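Local coordinates for cation-transporting ATPase, E1-E2 family protein (Streptococcus pneumoniae, PDB 4F2F), which exports Cu(I) across the membrane as a P-type ATPase, this fragment being its copper-binding cupredoxin-like domain, at residues I36-T41 with F75-L80. Residues are numbered along the deposited sequence; the frame is centred on the assembly and turned at random.
Sequences IPAEIT and FTPQEL
Phe75 and Ala38 pair as an antiparallel, hydrogen-bonded couple: Ala38 N donates to Phe75 O at 2.8 Å, and Phe75 N returns a longer bond of 3.2 Å to Ala38 O. Ala38 CB lies 3.4 Å from Phe75 O, a close approach and not a bond. Both side chains leave on one face of the sheet. With chi1 at 65°, CG of Phe75 sits between its own N and carbonyl carbon, and the ring lies where its CE1 meets Ile40 CD1 at 3.9 Å, obliquely. Phe56 and Tyr96 bring their rings against the same phenyl group. One residue further on, Thr76 runs alongside Pro37, its OG1 3.5 Å from Pro37 CA, and its CG2 rests by the backbone joining Ile36 to Pro37. Pro77 CD then lies 3.4 Å from Ile36 O in a van der Waals contact; that oxygen accepts a hydrogen bond from the side-chain NE2 of Gln15. Pro77 CD also makes an apolar contact with Ala38 CB at 4.0 Å. The pairing joins the start of strand 38-44 to the end of strand 70-75, where the chain departs toward strand 81-87; it is a single antiparallel bridge within the beta-sheet framework of a cupredoxin fold.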
loop_
_atom_site.group_PDB
_atom_site.type_symbol
_atom_site.label_atom_id
_atom_site.label_comp_id
_atom_site.label_asym_id
_atom_site.label_seq_id
_atom_site.Cartn_x
_atom_site.Cartn_y
_atom_site.Cartn_z
ATOM N N ILE A 36 -7.201 0.415 13.352
ATOM C CA ILE A 36 -7.219 -1.024 13.100
ATOM C C ILE A 36 -5.928 -1.452 12.404
ATOM O O ILE A 36 -5.582 -0.911 11.354
ATOM C CB ILE A 36 -8.431 -1.442 12.248
ATOM C CG1 ILE A 36 -9.730 -0.905 12.856
ATOM C CG2 ILE A 36 -8.484 -2.955 12.100
ATOM C CD1 ILE A 36 -9.992 -1.387 14.268
ATOM N N PRO A 37 -5.204 -2.416 12.998
ATOM C CA PRO A 37 -3.953 -2.893 12.397
ATOM C C PRO A 37 -4.146 -3.245 10.926
ATOM O O PRO A 37 -5.082 -3.962 10.579
ATOM C CB PRO A 37 -3.641 -4.154 13.206
ATOM C CG PRO A 37 -4.242 -3.881 14.545
ATOM C CD PRO A 37 -5.501 -3.104 14.268
ATOM N N ALA A 38 -3.269 -2.731 10.071
ATOM C CA ALA A 38 -3.388 -2.959 8.638
ATOM C C ALA A 38 -2.258 -3.839 8.121
ATOM O O ALA A 38 -1.107 -3.686 8.520
ATOM C CB ALA A 38 -3.425 -1.638 7.887
ATOM N N GLU A 39 -2.607 -4.770 7.238
ATOM C CA GLU A 39 -1.616 -5.559 6.524
ATOM C C GLU A 39 -1.835 -5.401 5.027
ATOM O O GLU A 39 -2.828 -5.875 4.475
ATOM C CB GLU A 39 -1.664 -7.032 6.948
ATOM C CG GLU A 39 -1.153 -7.278 8.361
ATOM C CD GLU A 39 -0.886 -8.746 8.658
ATOM O OE1 GLU A 39 -0.963 -9.573 7.725
ATOM O OE2 GLU A 39 -0.595 -9.069 9.831
ATOM N N ILE A 40 -0.904 -4.708 4.383
ATOM C CA ILE A 40 -0.994 -4.437 2.962
ATOM C C ILE A 40 0.034 -5.285 2.233
ATOM O O ILE A 40 1.236 -5.050 2.339
ATOM C CB ILE A 40 -0.744 -2.952 2.663
ATOM C CG1 ILE A 40 -1.625 -2.080 3.557
ATOM C CG2 ILE A 40 -1.003 -2.652 1.198
ATOM C CD1 ILE A 40 -1.317 -0.602 3.460
ATOM N N THR A 41 -0.452 -6.283 1.505
ATOM C CA THR A 41 0.421 -7.224 0.819
ATOM C C THR A 41 0.706 -6.767 -0.603
ATOM O O THR A 41 -0.201 -6.657 -1.428
ATOM C CB THR A 41 -0.182 -8.636 0.805
ATOM O OG1 THR A 41 -0.305 -9.105 2.153
ATOM C CG2 THR A 41 0.703 -9.596 0.023
ATOM N N PHE A 75 1.232 -1.720 9.583
ATOM C CA PHE A 75 1.155 -0.591 10.498
ATOM C C PHE A 75 -0.288 -0.366 10.930
ATOM O O PHE A 75 -1.219 -0.893 10.321
ATOM C CB PHE A 75 1.773 0.678 9.882
ATOM C CG PHE A 75 1.046 1.202 8.667
ATOM C CD1 PHE A 75 1.378 0.760 7.392
ATOM C CD2 PHE A 75 0.059 2.166 8.797
ATOM C CE1 PHE A 75 0.721 1.254 6.275
ATOM C CE2 PHE A 75 -0.601 2.663 7.687
ATOM C CZ PHE A 75 -0.271 2.207 6.425
ATOM N N THR A 76 -0.466 0.395 12.003
ATOM C CA THR A 76 -1.796 0.767 12.451
ATOM C C THR A 76 -1.996 2.250 12.172
ATOM O O THR A 76 -1.408 3.097 12.844
ATOM C CB THR A 76 -1.990 0.477 13.951
ATOM O OG1 THR A 76 -1.723 -0.907 14.209
ATOM C CG2 THR A 76 -3.415 0.804 14.386
ATOM N N PRO A 77 -2.809 2.567 11.152
ATOM C CA PRO A 77 -3.063 3.959 10.763
ATOM C C PRO A 77 -3.723 4.741 11.896
ATOM O O PRO A 77 -4.722 4.285 12.448
ATOM C CB PRO A 77 -4.019 3.826 9.570
ATOM C CG PRO A 77 -4.599 2.449 9.679
ATOM C CD PRO A 77 -3.525 1.610 10.291
ATOM N N GLN A 78 -3.160 5.897 12.234
ATOM C CA GLN A 78 -3.669 6.701 13.342
ATOM C C GLN A 78 -4.096 8.098 12.906
ATOM O O GLN A 78 -4.904 8.743 13.575
ATOM C CB GLN A 78 -2.623 6.804 14.456
ATOM C CG GLN A 78 -2.190 5.470 15.049
ATOM C CD GLN A 78 -3.307 4.766 15.799
ATOM O OE1 GLN A 78 -4.461 5.194 15.771
ATOM N NE2 GLN A 78 -2.963 3.679 16.480
ATOM N N GLU A 79 -3.545 8.571 11.792
ATOM C CA GLU A 79 -3.878 9.901 11.287
ATOM C C GLU A 79 -4.867 9.846 10.121
ATOM O O GLU A 79 -4.633 9.167 9.120
ATOM C CB GLU A 79 -2.614 10.665 10.880
ATOM C CG GLU A 79 -2.889 12.065 10.344
ATOM C CD GLU A 79 -1.625 12.881 10.150
ATOM O OE1 GLU A 79 -1.396 13.367 9.022
ATOM O OE2 GLU A 79 -0.864 13.044 11.128
ATOM N N LEU A 80 -5.971 10.571 10.262
ATOM C CA LEU A 80 -7.012 10.611 9.243
ATOM C C LEU A 80 -6.533 11.310 7.976
ATOM O O LEU A 80 -5.596 12.109 8.015
ATOM C CB LEU A 80 -8.250 11.328 9.783
ATOM C CG LEU A 80 -8.944 10.691 10.984
ATOM C CD1 LEU A 80 -9.973 11.644 11.576
ATOM C CD2 LEU A 80 -9.595 9.376 10.586
#